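Local structure of apical membrane antigen 1 (Babesia divergens, 4APM) at residues K9-R14 against C361-N366; G13-K18 against N334-D339; F227-N232 against I329-N334; C235-S240 against I369-R374. The protein probably contributes, as a membrane-anchored surface antigen, to the moving junction through which apicomplexan parasites invade host cells. All coordinates share one frame; numbering follows the deposited sequence.

The four contacts lie on one side of the chain's centre in this AMA1 ectodomain fragment (domains I-III, of a family placed in the PAN clan), away from the calcium site at G120 and D122. Contacts 1 and 2, centres about 7 Å apart, bring helix 8-16 against loop 361-366 and edge strand 335-339. Contact 3 (centres about 9 Å from contact 2 and 8 Å from contact 4) and contact 4 involve the adjacent strands 225-231 and 234-237 of the same mixed sheet, and disulfide C235-C335 ties contact 4 to contact 2. Contact 3 falls within the span bridged by contacts 1 and 2, while contact 4 alternates with all three; the N-terminal helix thus packs onto chain over 300 residues later.

Contact 1: K9-R14 against C361-N366; sequences KDIWGR and CDIVTN
In the packing of the N-terminal helix 8-16 against the loop that leads to strand 367-368, W12 and I11 meet I363, V364 and T365. W12 is gripped in two ways. Over one face of its indole lies the CG2 methyl of I363, a CH-pi contact in which CG2 sits 3.6 Å from the centroid of the six-membered ring and 14° off its normal. At the ring edge, NE1 of W12 donates a nearly straight hydrogen bond to OG1 of T365 (3.1 Å, 168° at the hydrogen), the hydroxyl lying almost in the indole plane. Bond and methyl help to set the ring's rotation, and the bond supplies a partner for the N-H of this buried side chain. With chi1 at 55°, T365 keeps OG1 on the indole side and lays its CG2 beside I11, whose CG1 is 3.8 Å from CG2 of T365. The I363 methyl also serves I11, with CD1 of I11 3.6 Å from CG2 of I363; the same CD1 comes within 3.3 Å of the V364 carbonyl O. Strand 335-339 adds C335 and L336 to the surroundings of W12, with P360 also touching it. At the two ends of the loop, a disulfide fastens C361 to C409, immediately before strand 410-416, and N366 bonds through its backbone to C235 of strand 234-237.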
loop_
_atom_site.group_PDB
_atom_site.type_symbol
_atom_site.label_atom_id
_atom_site.label_comp_id
_atom_site.label_asym_id
_atom_site.label_seq_id
_atom_site.Cartn_x
_atom_site.Cartn_y
_atom_site.Cartn_z
ATOM N N LYS A 9 -19.307 3.908 10.193
ATOM C CA LYS A 9 -19.232 3.615 8.758
ATOM C C LYS A 9 -19.608 4.853 7.923
ATOM O O LYS A 9 -18.902 5.205 6.979
ATOM C CB LYS A 9 -20.124 2.416 8.393
ATOM C CG LYS A 9 -19.885 1.845 7.001
ATOM C CD LYS A 9 -20.924 0.779 6.654
ATOM C CE LYS A 9 -20.598 0.047 5.354
ATOM N NZ LYS A 9 -20.701 0.925 4.152
ATOM N N ASP A 10 -20.696 5.524 8.309
ATOM C CA ASP A 10 -21.190 6.696 7.581
ATOM C C ASP A 10 -20.252 7.890 7.657
ATOM O O ASP A 10 -19.887 8.444 6.638
ATOM C CB ASP A 10 -22.599 7.099 8.043
ATOM C CG ASP A 10 -23.656 6.066 7.677
ATOM O OD1 ASP A 10 -23.485 5.366 6.656
ATOM O OD2 ASP A 10 -24.651 5.943 8.424
ATOM N N ILE A 11 -19.863 8.309 8.852
ATOM C CA ILE A 11 -19.083 9.540 8.933
ATOM C C ILE A 11 -17.627 9.365 8.450
ATOM O O ILE A 11 -16.975 10.328 8.040
ATOM C CB ILE A 11 -19.222 10.289 10.294
ATOM C CG1 ILE A 11 -17.973 10.129 11.170
ATOM C CG2 ILE A 11 -20.500 9.887 11.027
ATOM C CD1 ILE A 11 -17.618 11.381 11.946
ATOM N N TRP A 12 -17.178 8.116 8.374
ATOM C CA TRP A 12 -15.849 7.796 7.846
ATOM C C TRP A 12 -15.848 7.500 6.355
ATOM O O TRP A 12 -14.785 7.442 5.721
ATOM C CB TRP A 12 -15.254 6.624 8.620
ATOM C CG TRP A 12 -14.628 7.025 9.928
ATOM C CD1 TRP A 12 -15.150 6.860 11.211
ATOM C CD2 TRP A 12 -13.307 7.625 10.127
ATOM N NE1 TRP A 12 -14.263 7.313 12.161
ATOM C CE2 TRP A 12 -13.144 7.798 11.571
ATOM C CE3 TRP A 12 -12.277 8.015 9.282
ATOM C CZ2 TRP A 12 -12.001 8.347 12.119
ATOM C CZ3 TRP A 12 -11.137 8.593 9.848
ATOM C CH2 TRP A 12 -11.011 8.762 11.235
ATOM N N GLY A 13 -17.039 7.341 5.781
ATOM C CA GLY A 13 -17.194 6.734 4.461
ATOM C C GLY A 13 -16.406 7.408 3.353
ATOM O O GLY A 13 -15.855 6.748 2.487
ATOM N N ARG A 14 -16.337 8.729 3.376
ATOM C CA ARG A 14 -15.625 9.438 2.327
ATOM C C ARG A 14 -14.120 9.220 2.446
ATOM O O ARG A 14 -13.459 8.880 1.457
ATOM C CB ARG A 14 -15.956 10.926 2.321
ATOM C CG ARG A 14 -15.674 11.572 0.975
ATOM C CD ARG A 14 -16.235 12.987 0.881
ATOM N NE ARG A 14 -15.162 13.979 0.854
ATOM C CZ ARG A 14 -14.808 14.731 1.893
ATOM N NH1 ARG A 14 -15.465 14.636 3.046
ATOM N NH2 ARG A 14 -13.809 15.595 1.773
ATOM N N CYS A 361 -8.295 15.001 12.033
ATOM C CA CYS A 361 -8.863 15.521 13.283
ATOM C C CYS A 361 -10.316 15.898 13.180
ATOM O O CYS A 361 -11.043 15.842 14.168
ATOM C CB CYS A 361 -8.069 16.728 13.745
ATOM S SG CYS A 361 -6.306 16.452 13.584
ATOM N N ASP A 362 -10.755 16.266 11.986
ATOM C CA ASP A 362 -12.129 16.717 11.813
ATOM C C ASP A 362 -13.174 15.598 11.825
ATOM O O ASP A 362 -14.362 15.878 11.855
ATOM C CB ASP A 362 -12.270 17.556 10.538
ATOM C CG ASP A 362 -11.783 16.819 9.301
ATOM O OD1 ASP A 362 -10.709 16.179 9.364
ATOM O OD2 ASP A 362 -12.466 16.897 8.260
ATOM N N ILE A 363 -12.750 14.338 11.754
ATOM C CA ILE A 363 -13.720 13.220 11.720
ATOM C C ILE A 363 -13.758 12.528 13.088
ATOM O O ILE A 363 -12.782 11.909 13.513
ATOM C CB ILE A 363 -13.404 12.208 10.589
ATOM C CG1 ILE A 363 -13.503 12.876 9.213
ATOM C CG2 ILE A 363 -14.338 11.005 10.637
ATOM C CD1 ILE A 363 -12.819 12.092 8.102
ATOM N N VAL A 364 -14.858 12.707 13.811
ATOM C CA VAL A 364 -14.857 12.471 15.258
ATOM C C VAL A 364 -15.803 11.324 15.614
ATOM O O VAL A 364 -16.967 11.329 15.227
ATOM C CB VAL A 364 -15.200 13.761 16.063
ATOM C CG1 VAL A 364 -15.068 13.518 17.561
ATOM C CG2 VAL A 364 -14.292 14.914 15.653
ATOM N N THR A 365 -15.263 10.310 16.287
ATOM C CA THR A 365 -16.025 9.130 16.715
ATOM C C THR A 365 -15.341 8.542 17.956
ATOM O O THR A 365 -14.184 8.826 18.215
ATOM C CB THR A 365 -16.074 8.027 15.618
ATOM O OG1 THR A 365 -14.740 7.677 15.221
ATOM C CG2 THR A 365 -16.866 8.488 14.400
ATOM N N ASN A 366 -16.061 7.733 18.722
ATOM C CA ASN A 366 -15.450 6.983 19.816
ATOM C C ASN A 366 -14.770 5.665 19.334
ATOM O O ASN A 366 -15.376 4.880 18.597
ATOM C CB ASN A 366 -16.503 6.690 20.901
ATOM C CG ASN A 366 -15.948 5.849 22.041
ATOM O OD1 ASN A 366 -15.153 6.332 22.847
ATOM N ND2 ASN A 366 -16.306 4.565 22.061
#

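Contact 2: G13-K18 against N334-D339; sequences GRYMAK and NCLIID
N334 receives M16 from the helix through its backbone: the side chain of M16 runs across the N334 carbonyl, and CG of M16 lies 3.4 Å from O of N334. The amide of N334 takes no part in this; its OD1 accepts a bond from N of G230. At C335 the thioether chain of M16 has bent round, with chi2 -50° and chi3 -76°, and this fold brings the terminal CE to 3.8 Å from the backbone N of C335. The side chain of C335 points away from the helix, where its SG closes the disulfide to C235. N334 and C335 both face G228, a classic beta bulge at the point where strand 335-339 joins 225-231 as the outermost strand of a mixed sheet; helix 8-16 packs against this entry to the strand. L336 then points toward the helix and meets two of its side chains. One branch, CD2, lies 3.8 Å from CE of M16, while SD of M16 approaches CG of L336 at 3.9 Å, the two chains passing at a slant. The other branch, CD1, approaches the Y15 ring obliquely at CE2, 3.9 Å away, with the two side chains roughly perpendicular. Y15 is held on its own side by K18, whose NZ bonds to O of Y15 (2.6 Å) in the carbonyl plane and lies over the centre of one ring face. Beyond L336, backbone hydrogen bonds join I337 to I226 and D339 to D224, the latter just before strand 225-231.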
loop_
_atom_site.group_PDB
_atom_site.type_symbol
_atom_site.label_atom_id
_atom_site.label_comp_id
_atom_site.label_asym_id
_atom_site.label_seq_id
_atom_site.Cartn_x
_atom_site.Cartn_y
_atom_site.Cartn_z
ATOM N N GLY A 13 -17.039 7.341 5.781
ATOM C CA GLY A 13 -17.194 6.734 4.461
ATOM C C GLY A 13 -16.406 7.408 3.353
ATOM O O GLY A 13 -15.855 6.748 2.487
ATOM N N ARG A 14 -16.337 8.729 3.376
ATOM C CA ARG A 14 -15.625 9.438 2.327
ATOM C C ARG A 14 -14.120 9.220 2.446
ATOM O O ARG A 14 -13.459 8.880 1.457
ATOM C CB ARG A 14 -15.956 10.926 2.321
ATOM C CG ARG A 14 -15.674 11.572 0.975
ATOM C CD ARG A 14 -16.235 12.987 0.881
ATOM N NE ARG A 14 -15.162 13.979 0.854
ATOM C CZ ARG A 14 -14.808 14.731 1.893
ATOM N NH1 ARG A 14 -15.465 14.636 3.046
ATOM N NH2 ARG A 14 -13.809 15.595 1.773
ATOM N N TYR A 15 -13.600 9.365 3.668
ATOM C CA TYR A 15 -12.172 9.255 3.918
ATOM C C TYR A 15 -11.666 7.821 3.688
ATOM O O TYR A 15 -10.513 7.612 3.309
ATOM C CB TYR A 15 -11.844 9.700 5.353
ATOM C CG TYR A 15 -10.345 9.794 5.640
ATOM C CD1 TYR A 15 -9.596 10.916 5.240
ATOM C CD2 TYR A 15 -9.683 8.773 6.319
ATOM C CE1 TYR A 15 -8.223 10.997 5.496
ATOM C CE2 TYR A 15 -8.330 8.856 6.613
ATOM C CZ TYR A 15 -7.593 9.946 6.183
ATOM O OH TYR A 15 -6.227 9.976 6.437
ATOM N N MET A 16 -12.504 6.848 4.025
ATOM C CA MET A 16 -12.066 5.461 4.154
ATOM C C MET A 16 -12.248 4.674 2.858
ATOM O O MET A 16 -11.828 3.525 2.772
ATOM C CB MET A 16 -12.812 4.751 5.290
ATOM C CG MET A 16 -12.351 5.131 6.689
ATOM S SD MET A 16 -10.561 5.051 6.914
ATOM C CE MET A 16 -10.309 3.279 7.032
ATOM N N ALA A 17 -12.879 5.286 1.859
ATOM C CA ALA A 17 -13.128 4.599 0.587
ATOM C C ALA A 17 -11.822 4.092 -0.033
ATOM O O ALA A 17 -11.747 2.954 -0.488
ATOM C CB ALA A 17 -13.895 5.490 -0.385
ATOM N N LYS A 18 -10.770 4.895 0.032
ATOM C CA LYS A 18 -9.489 4.491 -0.557
ATOM C C LYS A 18 -8.947 3.163 0.040
ATOM O O LYS A 18 -8.236 2.410 -0.636
ATOM C CB LYS A 18 -8.466 5.629 -0.432
ATOM C CG LYS A 18 -8.037 5.980 0.990
ATOM C CD LYS A 18 -7.033 7.144 0.999
ATOM C CE LYS A 18 -7.732 8.510 0.949
ATOM N NZ LYS A 18 -8.512 8.757 2.219
ATOM N N ASN A 334 -12.985 0.361 7.765
ATOM C CA ASN A 334 -13.934 1.421 7.388
ATOM C C ASN A 334 -14.040 2.546 8.431
ATOM O O ASN A 334 -14.878 3.447 8.301
ATOM C CB ASN A 334 -15.330 0.853 7.015
ATOM C CG ASN A 334 -16.067 0.250 8.209
ATOM O OD1 ASN A 334 -15.832 0.632 9.356
ATOM N ND2 ASN A 334 -16.968 -0.702 7.939
ATOM N N CYS A 335 -13.141 2.521 9.419
ATOM C CA CYS A 335 -12.903 3.682 10.296
ATOM C C CYS A 335 -11.536 3.591 10.977
ATOM O O CYS A 335 -10.851 2.554 10.909
ATOM C CB CYS A 335 -13.986 3.753 11.362
ATOM S SG CYS A 335 -13.999 2.254 12.364
ATOM N N LEU A 336 -11.153 4.667 11.656
ATOM C CA LEU A 336 -9.883 4.724 12.372
ATOM C C LEU A 336 -10.154 5.047 13.855
ATOM O O LEU A 336 -11.151 5.680 14.173
ATOM C CB LEU A 336 -8.965 5.791 11.753
ATOM C CG LEU A 336 -8.601 5.716 10.261
ATOM C CD1 LEU A 336 -7.660 6.851 9.888
ATOM C CD2 LEU A 336 -7.987 4.377 9.883
ATOM N N ILE A 337 -9.286 4.554 14.738
ATOM C CA ILE A 337 -9.263 4.901 16.148
ATOM C C ILE A 337 -8.009 5.756 16.378
ATOM O O ILE A 337 -6.930 5.410 15.882
ATOM C CB ILE A 337 -9.124 3.622 16.997
ATOM C CG1 ILE A 337 -10.348 2.737 16.847
ATOM C CG2 ILE A 337 -8.799 3.939 18.453
ATOM C CD1 ILE A 337 -10.144 1.592 15.877
ATOM N N ILE A 338 -8.127 6.882 17.082
ATOM C CA ILE A 338 -6.924 7.656 17.335
ATOM C C ILE A 338 -6.109 7.037 18.472
ATOM O O ILE A 338 -6.668 6.484 19.430
ATOM C CB ILE A 338 -7.166 9.182 17.528
ATOM C CG1 ILE A 338 -5.830 9.930 17.470
ATOM C CG2 ILE A 338 -7.870 9.484 18.846
ATOM C CD1 ILE A 338 -5.895 11.361 17.959
ATOM N N ASP A 339 -4.793 7.044 18.305
ATOM C CA ASP A 339 -3.883 6.466 19.278
ATOM C C ASP A 339 -2.454 6.912 18.965
ATOM O O ASP A 339 -1.914 6.554 17.933
ATOM C CB ASP A 339 -3.985 4.936 19.272
ATOM C CG ASP A 339 -3.069 4.291 20.285
ATOM O OD1 ASP A 339 -3.241 4.553 21.497
ATOM O OD2 ASP A 339 -2.155 3.544 19.872
#

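Contact 3: F227-N232 against I329-N334; sequences FGRGAN and IEETPN
F227 meets P333 and I329 where strand 225-231 of the mixed sheet is flanked by the loop that feeds its antiparallel neighbour 335-339. The proline lies over one face of the phenyl ring: CG of P333 is 4.0 Å from the F227 centroid, 29° off the normal, in a CH-pi contact. I329 approaches from another direction, its CD1 resting 3.7 Å from CB of F227. W316 adds an edge-to-face ring contact, so this end of the interface is an apolar core. The other end is polar and centres on R229. Its chain bends at chi3 (57°), which carries the guanidinium back over the loop. There NH1 of R229 donates to the T332 carbonyl O (2.9 Å), which lies near the guanidinium plane. ND2 of N334 lies above one face, toward its rim, the amide plane inclined 44° to the guanidinium; ND2 of N334 and NH1 of R229 are 3.3 Å apart, but both are donors and no bond forms. E331 crosses R229 at about a right angle, OE1 of E331 touching CD of R229 at 3.7 Å. The charge pair is long, 4.5 Å from that OE1 to NE of R229, and OE2 of E331 has the like-charged E239 close by. N of N334 bonds to O of G228 (3.0 Å), and the N-H of G230 meets OD1 of N334 on a lone pair, in the amide plane, at 2.9 Å.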
loop_
_atom_site.group_PDB
_atom_site.type_symbol
_atom_site.label_atom_id
_atom_site.label_comp_id
_atom_site.label_asym_id
_atom_site.label_seq_id
_atom_site.Cartn_x
_atom_site.Cartn_y
_atom_site.Cartn_z
ATOM N N PHE A 227 -6.465 0.980 12.514
ATOM C CA PHE A 227 -7.578 0.588 11.626
ATOM C C PHE A 227 -8.708 -0.087 12.408
ATOM O O PHE A 227 -8.448 -0.965 13.224
ATOM C CB PHE A 227 -7.078 -0.416 10.582
ATOM C CG PHE A 227 -6.229 0.186 9.514
ATOM C CD1 PHE A 227 -6.715 1.224 8.733
ATOM C CD2 PHE A 227 -4.975 -0.350 9.221
ATOM C CE1 PHE A 227 -5.956 1.760 7.710
ATOM C CE2 PHE A 227 -4.231 0.165 8.172
ATOM C CZ PHE A 227 -4.716 1.232 7.422
ATOM N N GLY A 228 -9.955 0.259 12.098
ATOM C CA GLY A 228 -11.096 -0.392 12.731
ATOM C C GLY A 228 -12.272 -0.619 11.796
ATOM O O GLY A 228 -12.269 -0.168 10.645
ATOM N N ARG A 229 -13.291 -1.305 12.301
ATOM C CA ARG A 229 -14.603 -1.292 11.661
ATOM C C ARG A 229 -15.682 -0.802 12.618
ATOM O O ARG A 229 -15.627 -1.055 13.831
ATOM C CB ARG A 229 -14.964 -2.684 11.098
ATOM C CG ARG A 229 -14.054 -3.140 9.943
ATOM C CD ARG A 229 -14.352 -4.562 9.485
ATOM N NE ARG A 229 -15.747 -4.714 9.076
ATOM C CZ ARG A 229 -16.264 -4.217 7.952
ATOM N NH1 ARG A 229 -15.507 -3.537 7.106
ATOM N NH2 ARG A 229 -17.545 -4.412 7.670
ATOM N N GLY A 230 -16.658 -0.093 12.067
ATOM C CA GLY A 230 -17.786 0.393 12.840
ATOM C C GLY A 230 -18.511 -0.746 13.518
ATOM O O GLY A 230 -18.729 -1.807 12.919
ATOM N N ALA A 231 -18.827 -0.551 14.796
ATOM C CA ALA A 231 -19.717 -1.459 15.503
ATOM C C ALA A 231 -20.411 -0.754 16.657
ATOM O O ALA A 231 -19.756 -0.167 17.528
ATOM C CB ALA A 231 -18.960 -2.680 15.999
ATOM N N ASN A 232 -21.743 -0.799 16.647
ATOM C CA ASN A 232 -22.550 -0.274 17.750
ATOM C C ASN A 232 -22.225 1.177 18.065
ATOM O O ASN A 232 -22.153 1.556 19.232
ATOM C CB ASN A 232 -22.357 -1.127 19.005
ATOM C CG ASN A 232 -23.139 -2.423 18.957
ATOM O OD1 ASN A 232 -23.429 -3.020 19.993
ATOM N ND2 ASN A 232 -23.505 -2.855 17.753
ATOM N N ILE A 329 -3.564 -7.282 9.280
ATOM C CA ILE A 329 -4.996 -7.552 9.267
ATOM C C ILE A 329 -5.510 -7.870 7.860
ATOM O O ILE A 329 -4.894 -7.526 6.869
ATOM C CB ILE A 329 -5.822 -6.390 9.861
ATOM C CG1 ILE A 329 -5.611 -5.095 9.056
ATOM C CG2 ILE A 329 -5.526 -6.236 11.361
ATOM C CD1 ILE A 329 -6.526 -3.946 9.452
ATOM N N GLU A 330 -6.653 -8.532 7.793
ATOM C CA GLU A 330 -7.154 -8.977 6.522
ATOM C C GLU A 330 -8.597 -8.582 6.267
ATOM O O GLU A 330 -9.145 -8.925 5.226
ATOM C CB GLU A 330 -6.968 -10.486 6.351
ATOM C CG GLU A 330 -7.902 -11.355 7.191
ATOM C CD GLU A 330 -7.464 -12.812 7.177
ATOM O OE1 GLU A 330 -6.813 -13.251 6.195
ATOM O OE2 GLU A 330 -7.722 -13.507 8.170
ATOM N N GLU A 331 -9.198 -7.855 7.205
ATOM C CA GLU A 331 -10.534 -7.320 7.003
ATOM C C GLU A 331 -10.414 -5.887 6.519
ATOM O O GLU A 331 -9.484 -5.157 6.917
ATOM C CB GLU A 331 -11.339 -7.361 8.309
ATOM C CG GLU A 331 -11.539 -8.760 8.890
ATOM C CD GLU A 331 -12.129 -8.736 10.303
ATOM O OE1 GLU A 331 -12.812 -7.736 10.664
ATOM O OE2 GLU A 331 -11.903 -9.715 11.058
ATOM N N THR A 332 -11.376 -5.468 5.709
ATOM C CA THR A 332 -11.349 -4.140 5.126
ATOM C C THR A 332 -11.653 -3.100 6.203
ATOM O O THR A 332 -12.658 -3.196 6.878
ATOM C CB THR A 332 -12.364 -4.029 3.973
ATOM O OG1 THR A 332 -12.015 -4.953 2.941
ATOM C CG2 THR A 332 -12.367 -2.633 3.389
ATOM N N PRO A 333 -10.747 -2.136 6.420
ATOM C CA PRO A 333 -11.081 -1.120 7.423
ATOM C C PRO A 333 -12.128 -0.151 6.881
ATOM O O PRO A 333 -12.149 0.123 5.666
ATOM C CB PRO A 333 -9.758 -0.378 7.629
ATOM C CG PRO A 333 -8.703 -1.262 7.042
ATOM C CD PRO A 333 -9.364 -2.013 5.935
ATOM N N ASN A 334 -12.985 0.361 7.765
ATOM C CA ASN A 334 -13.934 1.421 7.388
ATOM C C ASN A 334 -14.040 2.546 8.431
ATOM O O ASN A 334 -14.878 3.447 8.301
ATOM C CB ASN A 334 -15.330 0.853 7.015
ATOM C CG ASN A 334 -16.067 0.250 8.209
ATOM O OD1 ASN A 334 -15.832 0.632 9.356
ATOM N ND2 ASN A 334 -16.968 -0.702 7.939
#

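Contact 4: C235-S240 against I369-R374; sequences CVAIES and IEPRPR
A237 and P371 form the tight centre of the contact, where the two backbones come closest. The small A237 side chain points at the opposing backbone and its CB presses to 3.1 Å from the carbonyl O of I369, a close fit; the same CB is 4.0 Å from CD of P371. In return, CA of P371 makes a CA-H...O contact with O of A237 (3.4 Å, 152° at the hydrogen). The proline ring then lies along the chain beyond, with its CB 3.7 Å from CA of E239 and its CG near the carbonyl of I238. No conventional hydrogen bond joins the two segments; the contact rests on van der Waals packing and the CA-H...O contact.

Outward the packing thins. E239 holds its CG between its own N and carbonyl carbon (chi1 61°), and the extended chain carries the carboxylate to P373, where OE1 of E239 lies 3.1 Å from CB of the ring. OE2 of E239 is 5.6 Å from NE of R374; the nearby E331 carboxylate may raise its pKa. On the other flank, V236 offers CG1 to the aliphatic part of R372, 4.0 Å from its CG, the two side chains meeting at about a right angle. The exposed arginine takes its firm partners outside the two segments, a salt bridge to E385 and a cation-pi contact with Y368. The touching parts, 236-239 and 369-374, run 53° apart, and the contact prolongs the parallel pair 234-237/367-368, interior to the mixed sheet of this AMA1 ectodomain fragment, into the loops that follow.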
loop_
_atom_site.group_PDB
_atom_site.type_symbol
_atom_site.label_atom_id
_atom_site.label_comp_id
_atom_site.label_asym_id
_atom_site.label_seq_id
_atom_site.Cartn_x
_atom_site.Cartn_y
_atom_site.Cartn_z
ATOM N N CYS A 235 -15.935 3.020 16.714
ATOM C CA CYS A 235 -14.966 2.392 15.843
ATOM C C CYS A 235 -14.158 1.389 16.659
ATOM O O CYS A 235 -13.528 1.754 17.669
ATOM C CB CYS A 235 -14.062 3.451 15.187
ATOM S SG CYS A 235 -12.854 2.766 14.010
ATOM N N VAL A 236 -14.227 0.114 16.267
ATOM C CA VAL A 236 -13.527 -0.951 17.000
ATOM C C VAL A 236 -12.285 -1.458 16.224
ATOM O O VAL A 236 -12.382 -1.824 15.056
ATOM C CB VAL A 236 -14.474 -2.147 17.324
ATOM C CG1 VAL A 236 -13.746 -3.225 18.116
ATOM C CG2 VAL A 236 -15.708 -1.677 18.084
ATOM N N ALA A 237 -11.129 -1.471 16.890
ATOM C CA ALA A 237 -9.894 -1.995 16.323
ATOM C C ALA A 237 -10.107 -3.377 15.715
ATOM O O ALA A 237 -10.737 -4.252 16.338
ATOM C CB ALA A 237 -8.808 -2.047 17.389
ATOM N N ILE A 238 -9.574 -3.574 14.506
ATOM C CA ILE A 238 -9.682 -4.852 13.799
ATOM C C ILE A 238 -8.653 -5.851 14.339
ATOM O O ILE A 238 -7.471 -5.510 14.507
ATOM C CB ILE A 238 -9.491 -4.663 12.269
ATOM C CG1 ILE A 238 -10.729 -4.061 11.657
ATOM C CG2 ILE A 238 -9.190 -5.986 11.577
ATOM C CD1 ILE A 238 -10.466 -3.391 10.330
ATOM N N GLU A 239 -9.088 -7.090 14.564
ATOM C CA GLU A 239 -8.215 -8.139 15.110
ATOM C C GLU A 239 -7.116 -8.522 14.119
ATOM O O GLU A 239 -7.300 -8.458 12.899
ATOM C CB GLU A 239 -9.028 -9.386 15.476
ATOM C CG GLU A 239 -9.741 -9.992 14.282
ATOM C CD GLU A 239 -10.302 -11.373 14.560
ATOM O OE1 GLU A 239 -10.126 -11.890 15.693
ATOM O OE2 GLU A 239 -10.898 -11.950 13.624
ATOM N N SER A 240 -5.972 -8.916 14.651
ATOM C CA SER A 240 -4.833 -9.242 13.822
ATOM C C SER A 240 -5.108 -10.541 13.092
ATOM O O SER A 240 -5.692 -11.462 13.668
ATOM C CB SER A 240 -3.600 -9.396 14.696
ATOM O OG SER A 240 -3.535 -8.335 15.615
ATOM N N ILE A 369 -9.272 0.928 21.176
ATOM C CA ILE A 369 -7.918 0.629 20.704
ATOM C C ILE A 369 -7.613 -0.878 20.561
ATOM O O ILE A 369 -6.845 -1.277 19.681
ATOM C CB ILE A 369 -6.819 1.304 21.561
ATOM C CG1 ILE A 369 -6.839 0.793 23.000
ATOM C CG2 ILE A 369 -6.915 2.823 21.488
ATOM C CD1 ILE A 369 -5.599 1.157 23.787
ATOM N N GLU A 370 -8.187 -1.702 21.441
ATOM C CA GLU A 370 -7.928 -3.147 21.435
ATOM C C GLU A 370 -9.006 -3.867 20.645
ATOM O O GLU A 370 -10.190 -3.583 20.799
ATOM C CB GLU A 370 -7.895 -3.721 22.862
ATOM C CG GLU A 370 -6.570 -3.599 23.596
ATOM C CD GLU A 370 -5.493 -4.501 23.023
ATOM O OE1 GLU A 370 -5.716 -5.732 22.935
ATOM O OE2 GLU A 370 -4.415 -3.977 22.662
ATOM N N PRO A 371 -8.596 -4.838 19.819
ATOM C CA PRO A 371 -9.508 -5.759 19.150
ATOM C C PRO A 371 -10.426 -6.502 20.114
ATOM O O PRO A 371 -10.229 -6.466 21.323
ATOM C CB PRO A 371 -8.558 -6.755 18.491
ATOM C CG PRO A 371 -7.317 -5.971 18.236
ATOM C CD PRO A 371 -7.196 -5.063 19.422
ATOM N N ARG A 372 -11.387 -7.230 19.574
ATOM C CA ARG A 372 -12.081 -8.243 20.361
ATOM C C ARG A 372 -12.128 -9.582 19.604
ATOM O O ARG A 372 -13.157 -9.936 19.016
ATOM C CB ARG A 372 -13.488 -7.761 20.730
ATOM C CG ARG A 372 -13.672 -6.255 20.654
ATOM C CD ARG A 372 -14.451 -5.743 21.852
ATOM N NE ARG A 372 -15.470 -4.777 21.465
ATOM C CZ ARG A 372 -16.269 -4.154 22.324
ATOM N NH1 ARG A 372 -16.168 -4.405 23.621
ATOM N NH2 ARG A 372 -17.173 -3.286 21.887
ATOM N N PRO A 373 -10.998 -10.312 19.576
ATOM C CA PRO A 373 -10.992 -11.579 18.845
ATOM C C PRO A 373 -11.747 -12.669 19.603
ATOM O O PRO A 373 -11.944 -12.558 20.815
ATOM C CB PRO A 373 -9.496 -11.928 18.745
ATOM C CG PRO A 373 -8.805 -11.105 19.796
ATOM C CD PRO A 373 -9.792 -10.144 20.406
ATOM N N ARG A 374 -12.205 -13.687 18.880
ATOM C CA ARG A 374 -12.625 -14.945 19.497
ATOM C C ARG A 374 -11.625 -15.363 20.585
ATOM O O ARG A 374 -10.415 -15.370 20.347
ATOM C CB ARG A 374 -12.741 -16.047 18.429
ATOM C CG ARG A 374 -13.809 -15.789 17.374
ATOM C CD ARG A 374 -13.346 -16.203 15.981
ATOM N NE ARG A 374 -14.416 -16.058 14.997
ATOM C CZ ARG A 374 -15.425 -16.916 14.852
ATOM N NH1 ARG A 374 -15.492 -18.001 15.609
ATOM N NH2 ARG A 374 -16.369 -16.692 13.943
#